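Local structure of D-alanine--D-alanine ligase (Coxiella burnetii, 3TQT) at residues Q23-I28 with E57-H62; V102-H107 with A115-L120; N131-A136 with M293-G298. The protein catalyses the ATP-dependent joining of two D-alanines into D-alanyl-D-alanine, a building block of the peptidoglycan cell wall. One frame throughout, in Å; residues are numbered along the deposited sequence.

Contact 1 of 3, residues Q23-I28 with E57-H62; sequences QSAKNI and EMFLAH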
loop_
_atom_site.group_PDB
_atom_site.type_symbol
_atom_site.label_atom_id
_atom_site.label_comp_id
_atom_site.label_asym_id
_atom_site.label_seq_id
_atom_site.Cartn_x
_atom_site.Cartn_y
_atom_site.Cartn_z
ATOM N N GLN A 23 9.274 -22.248 -5.442
ATOM C CA GLN A 23 9.801 -23.168 -4.431
ATOM C C GLN A 23 9.144 -22.961 -3.057
ATOM O O GLN A 23 8.875 -23.926 -2.348
ATOM C CB GLN A 23 11.327 -23.120 -4.328
ATOM C CG GLN A 23 12.033 -23.661 -5.574
ATOM C CD GLN A 23 11.470 -25.010 -6.021
ATOM O OE1 GLN A 23 11.051 -25.175 -7.174
ATOM N NE2 GLN A 23 11.460 -25.981 -5.107
ATOM N N SER A 24 8.900 -21.709 -2.687
ATOM C CA SER A 24 8.137 -21.412 -1.471
ATOM C C SER A 24 6.750 -22.042 -1.554
ATOM O O SER A 24 6.304 -22.719 -0.629
ATOM C CB SER A 24 8.026 -19.892 -1.253
ATOM O OG SER A 24 9.303 -19.339 -1.028
ATOM N N ALA A 25 6.066 -21.811 -2.667
ATOM C CA ALA A 25 4.722 -22.335 -2.850
ATOM C C ALA A 25 4.701 -23.856 -2.794
ATOM O O ALA A 25 3.766 -24.443 -2.259
ATOM C CB ALA A 25 4.126 -21.854 -4.151
ATOM N N LYS A 26 5.726 -24.499 -3.346
ATOM C CA LYS A 26 5.761 -25.952 -3.325
ATOM C C LYS A 26 5.858 -26.466 -1.897
ATOM O O LYS A 26 5.188 -27.419 -1.529
ATOM C CB LYS A 26 6.904 -26.491 -4.175
ATOM C CG LYS A 26 6.672 -26.346 -5.662
ATOM C CD LYS A 26 7.856 -26.914 -6.429
ATOM C CE LYS A 26 7.638 -26.842 -7.926
ATOM N NZ LYS A 26 7.249 -28.161 -8.483
ATOM N N ASN A 27 6.684 -25.830 -1.084
ATOM C CA ASN A 27 6.813 -26.262 0.296
ATOM C C ASN A 27 5.501 -26.084 1.034
ATOM O O ASN A 27 5.064 -26.957 1.773
ATOM C CB ASN A 27 7.904 -25.471 1.016
ATOM C CG ASN A 27 8.126 -25.952 2.430
ATOM O OD1 ASN A 27 8.158 -27.155 2.688
ATOM N ND2 ASN A 27 8.255 -25.018 3.360
ATOM N N ILE A 28 4.881 -24.932 0.829
ATOM C CA ILE A 28 3.611 -24.650 1.469
ATOM C C ILE A 28 2.572 -25.680 1.022
ATOM O O ILE A 28 1.856 -26.252 1.843
ATOM C CB ILE A 28 3.150 -23.231 1.131
ATOM C CG1 ILE A 28 4.020 -22.221 1.893
ATOM C CG2 ILE A 28 1.659 -23.045 1.470
ATOM C CD1 ILE A 28 3.853 -20.797 1.437
ATOM N N GLU A 57 -0.901 -32.121 -6.142
ATOM C CA GLU A 57 0.112 -33.135 -6.388
ATOM C C GLU A 57 0.862 -32.863 -7.698
ATOM O O GLU A 57 2.055 -33.117 -7.794
ATOM C CB GLU A 57 -0.501 -34.539 -6.399
ATOM C CG GLU A 57 -1.489 -34.787 -7.542
ATOM C CD GLU A 57 -2.928 -34.395 -7.207
ATOM O OE1 GLU A 57 -3.147 -33.637 -6.234
ATOM O OE2 GLU A 57 -3.849 -34.858 -7.923
ATOM N N MET A 58 0.157 -32.351 -8.700
ATOM C CA MET A 58 0.774 -32.068 -9.988
ATOM C C MET A 58 1.722 -30.885 -9.854
ATOM O O MET A 58 2.784 -30.851 -10.488
ATOM C CB MET A 58 -0.284 -31.744 -11.037
ATOM C CG MET A 58 -1.135 -32.930 -11.428
ATOM S SD MET A 58 -2.244 -32.508 -12.775
ATOM C CE MET A 58 -1.074 -32.578 -14.126
ATOM N N PHE A 59 1.333 -29.922 -9.022
ATOM C CA PHE A 59 2.172 -28.753 -8.765
ATOM C C PHE A 59 3.457 -29.170 -8.071
ATOM O O PHE A 59 4.515 -28.629 -8.346
ATOM C CB PHE A 59 1.436 -27.698 -7.922
ATOM C CG PHE A 59 2.283 -26.496 -7.606
ATOM C CD1 PHE A 59 2.715 -25.654 -8.621
ATOM C CD2 PHE A 59 2.655 -26.212 -6.303
ATOM C CE1 PHE A 59 3.515 -24.552 -8.337
ATOM C CE2 PHE A 59 3.442 -25.107 -6.015
ATOM C CZ PHE A 59 3.878 -24.283 -7.037
ATOM N N LEU A 60 3.368 -30.137 -7.164
ATOM C CA LEU A 60 4.569 -30.622 -6.489
ATOM C C LEU A 60 5.461 -31.418 -7.437
ATOM O O LEU A 60 6.681 -31.407 -7.309
ATOM C CB LEU A 60 4.201 -31.485 -5.282
ATOM C CG LEU A 60 3.383 -30.753 -4.219
ATOM C CD1 LEU A 60 3.026 -31.696 -3.087
ATOM C CD2 LEU A 60 4.148 -29.542 -3.700
ATOM N N ALA A 61 4.843 -32.100 -8.393
ATOM C CA ALA A 61 5.563 -33.023 -9.267
ATOM C C ALA A 61 6.202 -32.363 -10.487
ATOM O O ALA A 61 7.118 -32.920 -11.091
ATOM C CB ALA A 61 4.632 -34.153 -9.709
ATOM N N HIS A 62 5.715 -31.188 -10.861
ATOM C CA HIS A 62 6.133 -30.561 -12.112
ATOM C C HIS A 62 6.347 -29.067 -11.948
ATOM O O HIS A 62 5.836 -28.473 -11.017
ATOM C CB HIS A 62 5.063 -30.787 -13.175
ATOM C CG HIS A 62 4.858 -32.227 -13.511
ATOM N ND1 HIS A 62 3.813 -32.975 -13.003
ATOM C CD2 HIS A 62 5.575 -33.065 -14.287
ATOM C CE1 HIS A 62 3.894 -34.207 -13.467
ATOM N NE2 HIS A 62 4.957 -34.287 -14.249
#
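The F59 ring presents its edge to helix 18-31: F59 CE2 lies 3.7 Å from A25 C, near the ring plane, and the A25 methyl CB is 3.8 Å from CZ. K26 CG comes at the ring obliquely, 3.5 Å from CE2. The ammonium NZ of K26 lies almost on the ring normal, but at 5.1 Å from the centroid the cation-pi attraction can only be weak. K26 runs extended across the ring until chi4 (-102°) bends the chain, and this last turn brings NZ to the C-terminal end of helix 56-61. There K26 NZ donates to F59 O at 2.8 Å, nearly in line with the carbonyl (160°). A second bond runs from K26 NZ to H62 O at 2.9 Å, from well above the carbonyl plane. In the Rossmann-like N-terminal domain, helix 18-31 packs on the sheet, with A25 and F59 both touching C11 of strand 5-12, and helix 56-61 crosses beside it at 134°, the segment axes approaching to 9.6 Å. The lysine charge probably interacts favourably with the carbonyl end of this short helix. Next to it, methyl CD2 of L60 sits tightly against K26 O, at 3.2 Å.

Contact 2 of 3, residues V102-H107 with A115-L120; sequences VFPMVH and ALQGLL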
loop_
_atom_site.group_PDB
_atom_site.type_symbol
_atom_site.label_atom_id
_atom_site.label_comp_id
_atom_site.label_asym_id
_atom_site.label_seq_id
_atom_site.Cartn_x
_atom_site.Cartn_y
_atom_site.Cartn_z
ATOM N N VAL A 102 -6.496 -16.931 0.703
ATOM C CA VAL A 102 -5.425 -16.891 -0.281
ATOM C C VAL A 102 -4.094 -16.771 0.434
ATOM O O VAL A 102 -3.970 -16.047 1.417
ATOM C CB VAL A 102 -5.625 -15.717 -1.259
ATOM C CG1 VAL A 102 -4.432 -15.572 -2.175
ATOM C CG2 VAL A 102 -6.924 -15.910 -2.050
ATOM N N PHE A 103 -3.103 -17.507 -0.051
ATOM C CA PHE A 103 -1.779 -17.449 0.516
ATOM C C PHE A 103 -0.894 -16.796 -0.536
ATOM O O PHE A 103 -0.424 -17.461 -1.446
ATOM C CB PHE A 103 -1.305 -18.873 0.814
ATOM C CG PHE A 103 -0.407 -18.982 2.013
ATOM C CD1 PHE A 103 -0.748 -19.805 3.076
ATOM C CD2 PHE A 103 0.764 -18.252 2.084
ATOM C CE1 PHE A 103 0.075 -19.903 4.171
ATOM C CE2 PHE A 103 1.591 -18.353 3.175
ATOM C CZ PHE A 103 1.245 -19.180 4.218
ATOM N N PRO A 104 -0.706 -15.470 -0.442
ATOM C CA PRO A 104 0.108 -14.800 -1.444
ATOM C C PRO A 104 1.552 -15.240 -1.213
ATOM O O PRO A 104 2.078 -15.077 -0.106
ATOM C CB PRO A 104 -0.073 -13.308 -1.118
ATOM C CG PRO A 104 -1.077 -13.234 -0.020
ATOM C CD PRO A 104 -1.107 -14.563 0.643
ATOM N N MET A 105 2.180 -15.838 -2.216
ATOM C CA MET A 105 3.532 -16.316 -2.007
ATOM C C MET A 105 4.369 -15.886 -3.186
ATOM O O MET A 105 5.235 -16.615 -3.659
ATOM C CB MET A 105 3.566 -17.830 -1.782
ATOM C CG MET A 105 4.918 -18.382 -1.302
ATOM S SD MET A 105 5.718 -17.463 0.050
ATOM C CE MET A 105 4.346 -17.285 1.205
ATOM N N VAL A 106 4.076 -14.682 -3.657
ATOM C CA VAL A 106 4.905 -14.018 -4.640
ATOM C C VAL A 106 5.856 -13.079 -3.901
ATOM O O VAL A 106 5.413 -12.159 -3.205
ATOM C CB VAL A 106 4.049 -13.221 -5.631
ATOM C CG1 VAL A 106 4.938 -12.363 -6.526
ATOM C CG2 VAL A 106 3.189 -14.159 -6.455
ATOM N N HIS A 107 7.157 -13.328 -4.032
ATOM C CA HIS A 107 8.174 -12.480 -3.406
ATOM C C HIS A 107 8.489 -11.271 -4.278
ATOM O O HIS A 107 8.457 -11.353 -5.505
ATOM C CB HIS A 107 9.477 -13.257 -3.155
ATOM C CG HIS A 107 9.283 -14.586 -2.485
ATOM N ND1 HIS A 107 8.838 -14.711 -1.186
ATOM C CD2 HIS A 107 9.494 -15.847 -2.933
ATOM C CE1 HIS A 107 8.767 -15.995 -0.868
ATOM N NE2 HIS A 107 9.163 -16.702 -1.909
ATOM N N ALA A 115 0.522 -4.802 -4.312
ATOM C CA ALA A 115 -0.282 -4.927 -5.527
ATOM C C ALA A 115 -1.225 -6.127 -5.462
ATOM O O ALA A 115 -2.436 -5.988 -5.636
ATOM C CB ALA A 115 0.606 -4.997 -6.775
ATOM N N LEU A 116 -0.667 -7.302 -5.202
ATOM C CA LEU A 116 -1.460 -8.520 -5.078
ATOM C C LEU A 116 -2.454 -8.427 -3.918
ATOM O O LEU A 116 -3.605 -8.838 -4.035
ATOM C CB LEU A 116 -0.527 -9.702 -4.872
ATOM C CG LEU A 116 -0.970 -11.049 -5.420
ATOM C CD1 LEU A 116 -1.407 -10.935 -6.880
ATOM C CD2 LEU A 116 0.190 -12.025 -5.267
ATOM N N GLN A 117 -1.994 -7.896 -2.795
ATOM C CA GLN A 117 -2.861 -7.646 -1.644
ATOM C C GLN A 117 -4.033 -6.749 -2.036
ATOM O O GLN A 117 -5.156 -6.952 -1.589
ATOM C CB GLN A 117 -2.063 -6.975 -0.521
ATOM C CG GLN A 117 -1.039 -7.906 0.157
ATOM C CD GLN A 117 0.207 -8.167 -0.704
ATOM O OE1 GLN A 117 0.541 -7.380 -1.585
ATOM N NE2 GLN A 117 0.896 -9.264 -0.430
ATOM N N GLY A 118 -3.767 -5.745 -2.864
ATOM C CA GLY A 118 -4.811 -4.819 -3.294
ATOM C C GLY A 118 -5.902 -5.499 -4.105
ATOM O O GLY A 118 -7.097 -5.228 -3.921
ATOM N N LEU A 119 -5.494 -6.391 -5.003
ATOM C CA LEU A 119 -6.444 -7.165 -5.791
ATOM C C LEU A 119 -7.277 -8.033 -4.865
ATOM O O LEU A 119 -8.500 -8.140 -5.011
ATOM C CB LEU A 119 -5.719 -8.037 -6.819
ATOM C CG LEU A 119 -6.632 -9.007 -7.570
ATOM C CD1 LEU A 119 -7.871 -8.273 -8.072
ATOM C CD2 LEU A 119 -5.866 -9.672 -8.722
ATOM N N LEU A 120 -6.613 -8.634 -3.887
ATOM C CA LEU A 120 -7.291 -9.526 -2.961
ATOM C C LEU A 120 -8.271 -8.762 -2.084
ATOM O O LEU A 120 -9.335 -9.286 -1.747
ATOM C CB LEU A 120 -6.285 -10.313 -2.114
ATOM C CG LEU A 120 -5.380 -11.263 -2.909
ATOM C CD1 LEU A 120 -4.366 -11.892 -1.990
ATOM C CD2 LEU A 120 -6.211 -12.337 -3.616
#
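L120 reaches from helix 115-122 onto the side chains of strand 101-104 of the Rossmann-like N-terminal sheet, with strand and helix running nearly antiparallel (165°). Its CB and CG form the stem, with CG anti to the carbonyl carbon, and the contact is made by the two methyls at the fork. CD1 meets V102 CG1 at 3.7 Å and P104 CG at 4.1 Å, while CD2 lies equally close to both V102 methyls, 4.0 Å from CG1 and from CG2. The two forks thus meet methyl to methyl, V102 CG1 touching both leucine methyls, and the side chains approach at a slant.

V102, P104 and V106 face the helix, whereas F103 and M105 point the other way and pack on helix 18-31, so the strand and the segment after it are sandwiched between two helical layers. One turn before L120, L116 turns its CD2 toward the end of the segment, across V106 at about a right angle. Q117 joins from the flank, and its amide nitrogen passes P104 CB at 4.2 Å; that nitrogen is hydrogen-bonded to G111 O in the loop leading to the helix. The same helix also takes part in the dimer interface, where A115 packs on G118 of the second subunit and both L116 and L119 on its L122. Within the chain the L116 branch ends with its CD2 methyl 3.9 Å from V106 CG2 and 4.4 Å from P104 CB.

Contact 3 of 3, residues N131-A136 with M293-G298; sequences NVQSSA and MVHCSG
V294 O is gripped from two sources, the hydroxyl of S134 at 2.9 Å and water 2 at 2.7 Å. The serine comes from well above the carbonyl plane, its OG placed anti to the backbone N (chi1 -170°) and so directed at the loop beyond helix 277-293. The approach is close, since OG also lies 3.1 Å from C296 CA, and the S134 methylene rests against H295 O. Water 2 also lies against Q133 OE1, at a doubtfully short distance, and would link the glutamine to the same carbonyl. Q133 OE1 lies at the edge of the H295 imidazole, near its plane, and takes a weak bond from ND1 at 3.4 Å; the amide and ring planes are turned 54° apart. One face of that ring is covered by M293 O, 3.8 Å above its centre.

Farther along, water 1 accepts from N131 N at 2.8 Å, donates to H295 O and bonds S297 OG, bridging N131 to the loop at H295 and S297. N131 itself is the N-cap of helix 132-139: its OD1 receives S134 N at 2.9 Å, a bond that is straight at both ends and fixes the first turn carrying S134. R354 of helix 340-370 touches both N131 and S297, while L143 and R218 of the second subunit pack on Q133 and H295. The contact therefore sets an asparagine-capped helix start against a Schellman motif, in which H295, with positive phi (56°), is the C-prime residue closing helix 277-293 ahead of strand 298-306 of the ATP-grasp region.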
loop_
_atom_site.group_PDB
_atom_site.type_symbol
_atom_site.label_atom_id
_atom_site.label_comp_id
_atom_site.label_asym_id
_atom_site.label_seq_id
_atom_site.Cartn_x
_atom_site.Cartn_y
_atom_site.Cartn_z
ATOM N N ASN A 131 -1.183 -6.541 5.029
ATOM C CA ASN A 131 -2.177 -5.912 4.168
ATOM C C ASN A 131 -1.518 -4.955 3.170
ATOM O O ASN A 131 -0.302 -4.931 3.060
ATOM C CB ASN A 131 -3.282 -5.220 4.973
ATOM C CG ASN A 131 -2.805 -3.964 5.695
ATOM O OD1 ASN A 131 -1.635 -3.590 5.631
ATOM N ND2 ASN A 131 -3.734 -3.296 6.373
ATOM N N VAL A 132 -2.313 -4.175 2.450
ATOM C CA VAL A 132 -1.751 -3.334 1.398
ATOM C C VAL A 132 -0.808 -2.292 1.977
ATOM O O VAL A 132 0.314 -2.125 1.509
ATOM C CB VAL A 132 -2.841 -2.637 0.564
ATOM C CG1 VAL A 132 -2.216 -1.564 -0.335
ATOM C CG2 VAL A 132 -3.601 -3.670 -0.264
ATOM N N GLN A 133 -1.266 -1.589 3.003
ATOM C CA GLN A 133 -0.459 -0.539 3.594
ATOM C C GLN A 133 0.834 -1.054 4.198
ATOM O O GLN A 133 1.891 -0.451 4.036
ATOM C CB GLN A 133 -1.236 0.207 4.676
ATOM C CG GLN A 133 -0.340 1.139 5.496
ATOM C CD GLN A 133 -0.843 1.324 6.916
ATOM O OE1 GLN A 133 -0.421 0.630 7.829
ATOM N NE2 GLN A 133 -1.764 2.255 7.098
ATOM N N SER A 134 0.743 -2.155 4.921
ATOM C CA SER A 134 1.898 -2.699 5.618
ATOM C C SER A 134 2.888 -3.282 4.616
ATOM O O SER A 134 4.094 -3.180 4.791
ATOM C CB SER A 134 1.469 -3.779 6.621
ATOM O OG SER A 134 2.571 -4.112 7.446
ATOM N N SER A 135 2.370 -3.918 3.573
ATOM C CA SER A 135 3.234 -4.442 2.520
ATOM C C SER A 135 4.016 -3.282 1.887
ATOM O O SER A 135 5.215 -3.383 1.657
ATOM C CB SER A 135 2.405 -5.152 1.450
ATOM O OG SER A 135 1.729 -6.273 2.001
ATOM N N ALA A 136 3.318 -2.187 1.599
ATOM C CA ALA A 136 3.942 -1.052 0.918
ATOM C C ALA A 136 4.972 -0.410 1.820
ATOM O O ALA A 136 6.076 -0.087 1.389
ATOM C CB ALA A 136 2.896 -0.044 0.477
ATOM N N MET A 293 4.529 -1.731 14.735
ATOM C CA MET A 293 4.734 -0.347 14.332
ATOM C C MET A 293 4.436 -0.106 12.862
ATOM O O MET A 293 4.018 0.982 12.483
ATOM C CB MET A 293 6.161 0.087 14.644
ATOM C CG MET A 293 6.363 1.571 14.548
ATOM S SD MET A 293 7.777 2.027 15.546
ATOM C CE MET A 293 7.182 1.620 17.186
ATOM N N VAL A 294 4.644 -1.118 12.036
ATOM C CA VAL A 294 4.302 -0.995 10.630
ATOM C C VAL A 294 2.940 -1.622 10.345
ATOM O O VAL A 294 2.575 -1.816 9.191
ATOM C CB VAL A 294 5.367 -1.650 9.728
ATOM C CG1 VAL A 294 6.717 -0.939 9.925
ATOM C CG2 VAL A 294 5.484 -3.125 10.038
ATOM N N HIS A 295 2.216 -1.953 11.411
ATOM C CA HIS A 295 0.847 -2.471 11.301
ATOM C C HIS A 295 0.767 -3.700 10.426
ATOM O O HIS A 295 -0.142 -3.850 9.602
ATOM C CB HIS A 295 -0.083 -1.371 10.807
ATOM C CG HIS A 295 0.029 -0.123 11.615
ATOM N ND1 HIS A 295 0.348 1.100 11.068
ATOM C CD2 HIS A 295 -0.089 0.080 12.948
ATOM C CE1 HIS A 295 0.400 2.006 12.024
ATOM N NE2 HIS A 295 0.150 1.409 13.178
ATOM N N CYS A 296 1.740 -4.583 10.628
ATOM C CA CYS A 296 1.797 -5.833 9.899
ATOM C C CYS A 296 0.723 -6.800 10.402
ATOM O O CYS A 296 0.139 -6.621 11.481
ATOM C CB CYS A 296 3.179 -6.465 10.044
ATOM S SG CYS A 296 3.546 -7.580 8.716
ATOM N N SER A 297 0.457 -7.810 9.589
ATOM C CA SER A 297 -0.505 -8.840 9.924
ATOM C C SER A 297 0.058 -10.153 9.480
ATOM O O SER A 297 0.797 -10.213 8.490
ATOM C CB SER A 297 -1.825 -8.606 9.181
ATOM O OG SER A 297 -2.530 -7.537 9.753
ATOM N N GLY A 298 -0.292 -11.200 10.218
ATOM C CA GLY A 298 0.050 -12.564 9.853
ATOM C C GLY A 298 1.495 -12.908 10.150
ATOM O O GLY A 298 1.798 -13.589 11.128
HETATM O O HOH W 1 -1.201 -5.673 7.715
HETATM O O HOH W 2 2.110 0.572 8.006
#

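Overall arrangement
The three contacts follow one another along the chain; none nests in or crosses another. Contact 1 closes first, over a span that includes strands 37-44 and 50-53, and joins two helices of the N-terminal domain. Contact 2 closes a short loop within the same domain, placing helix 115-122 on strand 101-104. The two meet where S24 OG and H107 NE2 form a probable hydrogen bond and I28 packs on F103 and M105. Contact 3 spans 156 residues and ties helix 132-139 to the ATP-grasp region. It abuts contact 2 through V132, which packs on Q117 and G118, and both of these contacts reach the second subunit.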